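Local coordinates for protein putative retaining b-glycosidase (Saccharophagus degradans, PDB 5A95) that probably hydrolyses beta-glucans with mixed 1,3 and 1,4 linkages, acting as a retaining glycoside hydrolase of family 5, at residues A[97-102]-A[133-138]; A[188-193]-A[226-231]. The protein carries 1 engineered substitution. All blocks are in the same frame, centred on the assembly; numbering follows the deposited sequence.

Interaction 1. Residues A[97-102]-A[133-138]; sequences WGVNTI and LGIYLI
This is a parallel beta pairing between neighbouring strands of the family 5 (beta/alpha)8 barrel, where strands 101-106 and 136-144 begin. Thr-101 pairs with Tyr-136 and Ile-102 with Leu-137. Tyr-136 N donates to Asn-100 O, and Ile-102 N to Tyr-136 O at 2.9 Å. Ile-138 N then donates to Ile-102 O, so Ile-102 is held at both its N and its O. Thr-101 and Tyr-136 point to one face of the sheet; Ile-102 and Leu-137 point to the other, against helices 87-96 and 116-133.

On the first face Thr-101 turns its methyl to the neighbouring strand: CG2 lies 3.8 Å from Ile-138 CG1. Its OG1 donates to Asn-100 OD1 at 2.7 Å, and that oxygen also accepts from Arg-69 N. With an alanine in place of the threonine, Asn-100 OD1 would probably be left without the hydroxyl donor and Ile-138 without its CG2 methyl neighbour. Tyr-136 OH bonds to Ser-49 O.

On the helix side CG1 of Ile-135 sits between backbone N and carbonyl carbon (chi1 69°). This sends CD1 across to Ile-102, where the two CD1 methyls meet at 3.7 Å.

Interaction 2. Residues A[188-193]-A[226-231]; sequences NEPTTM and LVAGFN. With BGC (beta-D-glucopyranose), chain D.
Glu-189 OE1 receives a hydrogen bond from O1 of the bound glucose at 2.6 Å. The sugar O2 lies 2.9 Å from the same Glu-189 OE1, a weak bond. The side chain is extended beyond CG (chi2 -179°), which carries the carboxylate out to the sugar. His-254 ND1 bonds to OE2, the other carboxylate oxygen.

Asn-188 reaches the same sugar with its amide. Its CG is anti to the backbone N (chi1 168°), and ND2 donates almost straight to the glucose O2 at 3.3 Å. ND2 also bonds to Ser-143 O, and OD1 to Arg-103, so the amide is fixed in its rotation from both ends.

Behind these two residues Pro-190 packs on 226-231. Its CB, CG and CD all rest on Gly-229 O, with CD at 3.4 Å. Pro-190 CD also meets the methyl of Ala-228 at 3.6 Å. Phe-230 comes up with its ring edge, CD1 lying 4.0 Å from Pro-190 CB. Trp-205 of helix 202-219 touches both Pro-190 and Phe-230.

The Asn-Glu-Pro sequence is the signature at the sugar-binding end of a family 5 barrel strand. The glutamate is consistent with the family's general acid/base, placed here at the anomeric oxygen of the glucose.

Both interactions reach the same barrel sheet, on opposite sides of the centre of the chain, with their centres 24 Å apart. Their nearest atoms are about 5 Å apart and do not touch. Interaction 1 lies where its two strands start, and interaction 2 at the glycan pocket. The strands connect them. Strand 136-144 runs on from interaction 1 to His-142, which binds the glucose, and to Ser-143, which bonds Asn-188. Strand 101-106 brings Arg-103 to Asn-188. The side chain of Ile-138 is still about 13 Å from a bound glucose, whereas interaction 2 holds two residues of the pocket. Interaction 1 is packing between strands away from the sugar, while interaction 2 touches it.

Interaction 1. Residues A[97-102]-A[133-138]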
loop_
_atom_site.group_PDB
_atom_site.type_symbol
_atom_site.label_atom_id
_atom_site.label_comp_id
_atom_site.label_asym_id
_atom_site.label_seq_id
_atom_site.Cartn_x
_atom_site.Cartn_y
_atom_site.Cartn_z
ATOM N N TRP A 97 -0.082 -24.772 -35.939
ATOM C CA TRP A 97 1.213 -24.684 -35.246
ATOM C C TRP A 97 1.460 -25.753 -34.188
ATOM O O TRP A 97 2.499 -25.740 -33.521
ATOM C CB TRP A 97 1.399 -23.274 -34.653
ATOM C CG TRP A 97 1.594 -22.208 -35.686
ATOM C CD1 TRP A 97 0.656 -21.752 -36.585
ATOM C CD2 TRP A 97 2.780 -21.448 -35.941
ATOM N NE1 TRP A 97 1.204 -20.805 -37.396
ATOM C CE2 TRP A 97 2.502 -20.580 -37.020
ATOM C CE3 TRP A 97 4.059 -21.411 -35.357
ATOM C CZ2 TRP A 97 3.454 -19.675 -37.520
ATOM C CZ3 TRP A 97 4.994 -20.518 -35.858
ATOM C CH2 TRP A 97 4.697 -19.672 -36.938
ATOM N N GLY A 98 0.520 -26.675 -34.019
ATOM C CA GLY A 98 0.715 -27.833 -33.160
ATOM C C GLY A 98 0.570 -27.550 -31.690
ATOM O O GLY A 98 0.912 -28.382 -30.880
ATOM N N VAL A 99 0.071 -26.372 -31.324
ATOM C CA VAL A 99 0.043 -26.040 -29.907
ATOM C C VAL A 99 -1.075 -26.750 -29.161
ATOM O O VAL A 99 -2.142 -26.994 -29.721
ATOM C CB VAL A 99 -0.104 -24.533 -29.619
ATOM C CG1 VAL A 99 0.853 -23.691 -30.461
ATOM C CG2 VAL A 99 -1.536 -24.040 -29.736
ATOM N N ASN A 100 -0.847 -27.043 -27.876
ATOM C CA ASN A 100 -1.919 -27.436 -26.998
ATOM C C ASN A 100 -2.143 -26.403 -25.887
ATOM O O ASN A 100 -3.006 -26.607 -25.038
ATOM C CB ASN A 100 -1.729 -28.843 -26.434
ATOM C CG ASN A 100 -0.527 -28.968 -25.506
ATOM O OD1 ASN A 100 -0.053 -28.007 -24.956
ATOM N ND2 ASN A 100 -0.058 -30.180 -25.306
ATOM N N THR A 101 -1.381 -25.296 -25.902
ATOM C CA THR A 101 -1.375 -24.296 -24.830
ATOM C C THR A 101 -1.095 -22.915 -25.375
ATOM O O THR A 101 -0.231 -22.744 -26.234
ATOM C CB THR A 101 -0.261 -24.640 -23.799
ATOM O OG1 THR A 101 -0.491 -25.932 -23.251
ATOM C CG2 THR A 101 -0.242 -23.652 -22.649
ATOM N N ILE A 102 -1.809 -21.926 -24.848
ATOM C CA ILE A 102 -1.475 -20.532 -25.043
ATOM C C ILE A 102 -1.282 -19.879 -23.678
ATOM O O ILE A 102 -2.105 -20.077 -22.771
ATOM C CB ILE A 102 -2.578 -19.799 -25.819
ATOM C CG1 ILE A 102 -2.621 -20.343 -27.245
ATOM C CG2 ILE A 102 -2.326 -18.291 -25.852
ATOM C CD1 ILE A 102 -3.758 -19.830 -28.100
ATOM N N LEU A 133 -11.287 -25.410 -29.182
ATOM C CA LEU A 133 -10.190 -26.027 -29.904
ATOM C C LEU A 133 -9.480 -27.119 -29.122
ATOM O O LEU A 133 -8.571 -27.757 -29.657
ATOM C CB LEU A 133 -9.166 -24.933 -30.256
ATOM C CG LEU A 133 -9.664 -23.947 -31.317
ATOM C CD1 LEU A 133 -8.914 -22.628 -31.268
ATOM C CD2 LEU A 133 -9.585 -24.569 -32.713
ATOM N N GLY A 134 -9.902 -27.355 -27.883
ATOM C CA GLY A 134 -9.314 -28.390 -27.047
ATOM C C GLY A 134 -7.942 -28.058 -26.475
ATOM O O GLY A 134 -7.211 -28.971 -26.045
ATOM N N ILE A 135 -7.594 -26.766 -26.434
ATOM C CA ILE A 135 -6.300 -26.331 -25.909
ATOM C C ILE A 135 -6.466 -25.621 -24.566
ATOM O O ILE A 135 -7.574 -25.310 -24.136
ATOM C CB ILE A 135 -5.554 -25.458 -26.911
ATOM C CG1 ILE A 135 -6.251 -24.119 -27.082
ATOM C CG2 ILE A 135 -5.382 -26.262 -28.206
ATOM C CD1 ILE A 135 -5.508 -23.138 -27.927
ATOM N N TYR A 136 -5.341 -25.446 -23.894
ATOM C CA TYR A 136 -5.328 -24.958 -22.519
ATOM C C TYR A 136 -4.696 -23.569 -22.392
ATOM O O TYR A 136 -3.929 -23.164 -23.254
ATOM C CB TYR A 136 -4.532 -25.934 -21.655
ATOM C CG TYR A 136 -5.213 -27.275 -21.515
ATOM C CD1 TYR A 136 -6.149 -27.483 -20.516
ATOM C CD2 TYR A 136 -4.949 -28.323 -22.406
ATOM C CE1 TYR A 136 -6.807 -28.692 -20.383
ATOM C CE2 TYR A 136 -5.619 -29.535 -22.296
ATOM C CZ TYR A 136 -6.531 -29.724 -21.281
ATOM O OH TYR A 136 -7.150 -30.937 -21.149
ATOM N N LEU A 137 -5.039 -22.862 -21.319
ATOM C CA LEU A 137 -4.476 -21.555 -21.048
ATOM C C LEU A 137 -3.598 -21.580 -19.810
ATOM O O LEU A 137 -3.942 -22.188 -18.798
ATOM C CB LEU A 137 -5.588 -20.526 -20.839
ATOM C CG LEU A 137 -6.463 -20.294 -22.072
ATOM C CD1 LEU A 137 -7.667 -19.454 -21.673
ATOM C CD2 LEU A 137 -5.682 -19.596 -23.177
ATOM N N ILE A 138 -2.502 -20.834 -19.898
ATOM C CA ILE A 138 -1.712 -20.406 -18.754
ATOM C C ILE A 138 -2.001 -18.920 -18.567
ATOM O O ILE A 138 -1.765 -18.135 -19.483
ATOM C CB ILE A 138 -0.210 -20.634 -18.986
ATOM C CG1 ILE A 138 0.099 -22.124 -19.209
ATOM C CG2 ILE A 138 0.595 -20.031 -17.828
ATOM C CD1 ILE A 138 1.547 -22.403 -19.503
#

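Interaction 2. Residues A[188-193]-A[226-231]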
loop_
_atom_site.group_PDB
_atom_site.type_symbol
_atom_site.label_atom_id
_atom_site.label_comp_id
_atom_site.label_asym_id
_atom_site.label_seq_id
_atom_site.Cartn_x
_atom_site.Cartn_y
_atom_site.Cartn_z
ATOM N N ASN A 188 5.332 -13.350 -13.197
ATOM C CA ASN A 188 6.178 -13.696 -14.343
ATOM C C ASN A 188 7.681 -13.790 -14.033
ATOM O O ASN A 188 8.303 -14.851 -14.136
ATOM C CB ASN A 188 5.877 -12.690 -15.436
ATOM C CG ASN A 188 6.852 -12.701 -16.591
ATOM O OD1 ASN A 188 7.116 -13.709 -17.223
ATOM N ND2 ASN A 188 7.372 -11.511 -16.902
ATOM N N GLU A 189 8.308 -12.656 -13.708
ATOM C CA GLU A 189 9.770 -12.594 -13.606
ATOM C C GLU A 189 10.245 -11.871 -12.364
ATOM O O GLU A 189 10.471 -10.634 -12.389
ATOM C CB GLU A 189 10.407 -12.008 -14.874
ATOM C CG GLU A 189 10.488 -13.040 -15.988
ATOM C CD GLU A 189 11.124 -12.556 -17.260
ATOM O OE1 GLU A 189 11.164 -11.341 -17.471
ATOM O OE2 GLU A 189 11.527 -13.417 -18.065
ATOM N N PRO A 190 10.477 -12.637 -11.289
ATOM C CA PRO A 190 11.111 -12.057 -10.119
ATOM C C PRO A 190 12.536 -11.607 -10.450
ATOM O O PRO A 190 13.320 -12.368 -11.013
ATOM C CB PRO A 190 11.118 -13.210 -9.128
ATOM C CG PRO A 190 9.982 -14.085 -9.584
ATOM C CD PRO A 190 10.125 -14.045 -11.070
ATOM N N THR A 191 12.851 -10.367 -10.052
ATOM C CA THR A 191 14.188 -9.826 -10.176
ATOM C C THR A 191 14.330 -8.607 -9.290
ATOM O O THR A 191 13.364 -7.846 -9.123
ATOM C CB THR A 191 14.589 -9.457 -11.625
ATOM O OG1 THR A 191 15.911 -8.905 -11.592
ATOM C CG2 THR A 191 13.635 -8.442 -12.252
ATOM N N THR A 192 15.520 -8.404 -8.729
ATOM C CA THR A 192 15.803 -7.150 -8.057
ATOM C C THR A 192 16.746 -6.254 -8.846
ATOM O O THR A 192 17.152 -5.211 -8.348
ATOM C CB THR A 192 16.409 -7.369 -6.677
ATOM O OG1 THR A 192 17.662 -8.038 -6.846
ATOM C CG2 THR A 192 15.446 -8.115 -5.784
ATOM N N MET A 193 17.075 -6.624 -10.072
ATOM C CA MET A 193 17.944 -5.809 -10.926
ATOM C C MET A 193 19.230 -5.466 -10.175
ATOM O O MET A 193 19.597 -4.288 -10.016
ATOM C CB MET A 193 17.236 -4.561 -11.436
ATOM C CG MET A 193 16.066 -4.880 -12.334
ATOM S SD MET A 193 15.320 -3.422 -13.081
ATOM C CE MET A 193 16.483 -3.138 -14.432
ATOM N N LEU A 226 2.070 -21.822 -10.557
ATOM C CA LEU A 226 3.394 -21.900 -11.166
ATOM C C LEU A 226 4.265 -20.803 -10.547
ATOM O O LEU A 226 3.908 -19.613 -10.590
ATOM C CB LEU A 226 3.294 -21.714 -12.677
ATOM C CG LEU A 226 4.567 -21.839 -13.486
ATOM C CD1 LEU A 226 5.088 -23.242 -13.494
ATOM C CD2 LEU A 226 4.427 -21.345 -14.907
ATOM N N VAL A 227 5.351 -21.226 -9.896
ATOM C CA VAL A 227 6.208 -20.374 -9.063
ATOM C C VAL A 227 7.569 -20.213 -9.735
ATOM O O VAL A 227 8.112 -21.159 -10.280
ATOM C CB VAL A 227 6.394 -21.043 -7.682
ATOM C CG1 VAL A 227 7.451 -20.342 -6.839
ATOM C CG2 VAL A 227 5.058 -21.053 -6.946
ATOM N N ALA A 228 8.107 -18.994 -9.670
ATOM C CA ALA A 228 9.372 -18.632 -10.288
ATOM C C ALA A 228 10.414 -18.193 -9.252
ATOM O O ALA A 228 10.085 -17.664 -8.187
ATOM C CB ALA A 228 9.185 -17.472 -11.243
ATOM N N GLY A 229 11.667 -18.424 -9.609
ATOM C CA GLY A 229 12.798 -17.922 -8.864
ATOM C C GLY A 229 13.350 -16.609 -9.412
ATOM O O GLY A 229 12.779 -15.961 -10.291
ATOM N N PHE A 230 14.476 -16.220 -8.838
ATOM C CA PHE A 230 15.142 -14.951 -9.145
ATOM C C PHE A 230 15.903 -14.998 -10.461
ATOM O O PHE A 230 15.855 -15.973 -11.229
ATOM C CB PHE A 230 16.055 -14.537 -7.972
ATOM C CG PHE A 230 15.350 -14.423 -6.631
ATOM C CD1 PHE A 230 14.075 -13.915 -6.527
ATOM C CD2 PHE A 230 16.006 -14.783 -5.470
ATOM C CE1 PHE A 230 13.446 -13.774 -5.296
ATOM C CE2 PHE A 230 15.388 -14.645 -4.249
ATOM C CZ PHE A 230 14.127 -14.155 -4.169
ATOM N N ASN A 231 16.566 -13.872 -10.766
ATOM C CA ASN A 231 17.256 -13.683 -12.034
ATOM C C ASN A 231 16.296 -13.842 -13.207
ATOM O O ASN A 231 16.605 -14.489 -14.201
ATOM C CB ASN A 231 18.459 -14.643 -12.163
ATOM C CG ASN A 231 19.381 -14.287 -13.319
ATOM O OD1 ASN A 231 19.315 -13.194 -13.881
ATOM N ND2 ASN A 231 20.185 -15.250 -13.742
HETATM C C2 BGC D . 9.972 -10.211 -20.547
HETATM C C3 BGC D . 9.166 -9.941 -21.816
HETATM C C4 BGC D . 10.087 -9.339 -22.884
HETATM C C5 BGC D . 11.282 -10.247 -23.103
HETATM C C6 BGC D . 12.221 -9.726 -24.164
HETATM C C1 BGC D . 11.328 -10.865 -20.796
HETATM O O1 BGC D . 12.234 -10.665 -19.740
HETATM O O2 BGC D . 9.158 -10.998 -19.602
HETATM O O3 BGC D . 8.029 -9.099 -21.444
HETATM O O4 BGC D . 9.477 -9.079 -24.156
HETATM O O5 BGC D . 12.003 -10.267 -21.876
HETATM O O6 BGC D . 13.367 -10.576 -24.100
#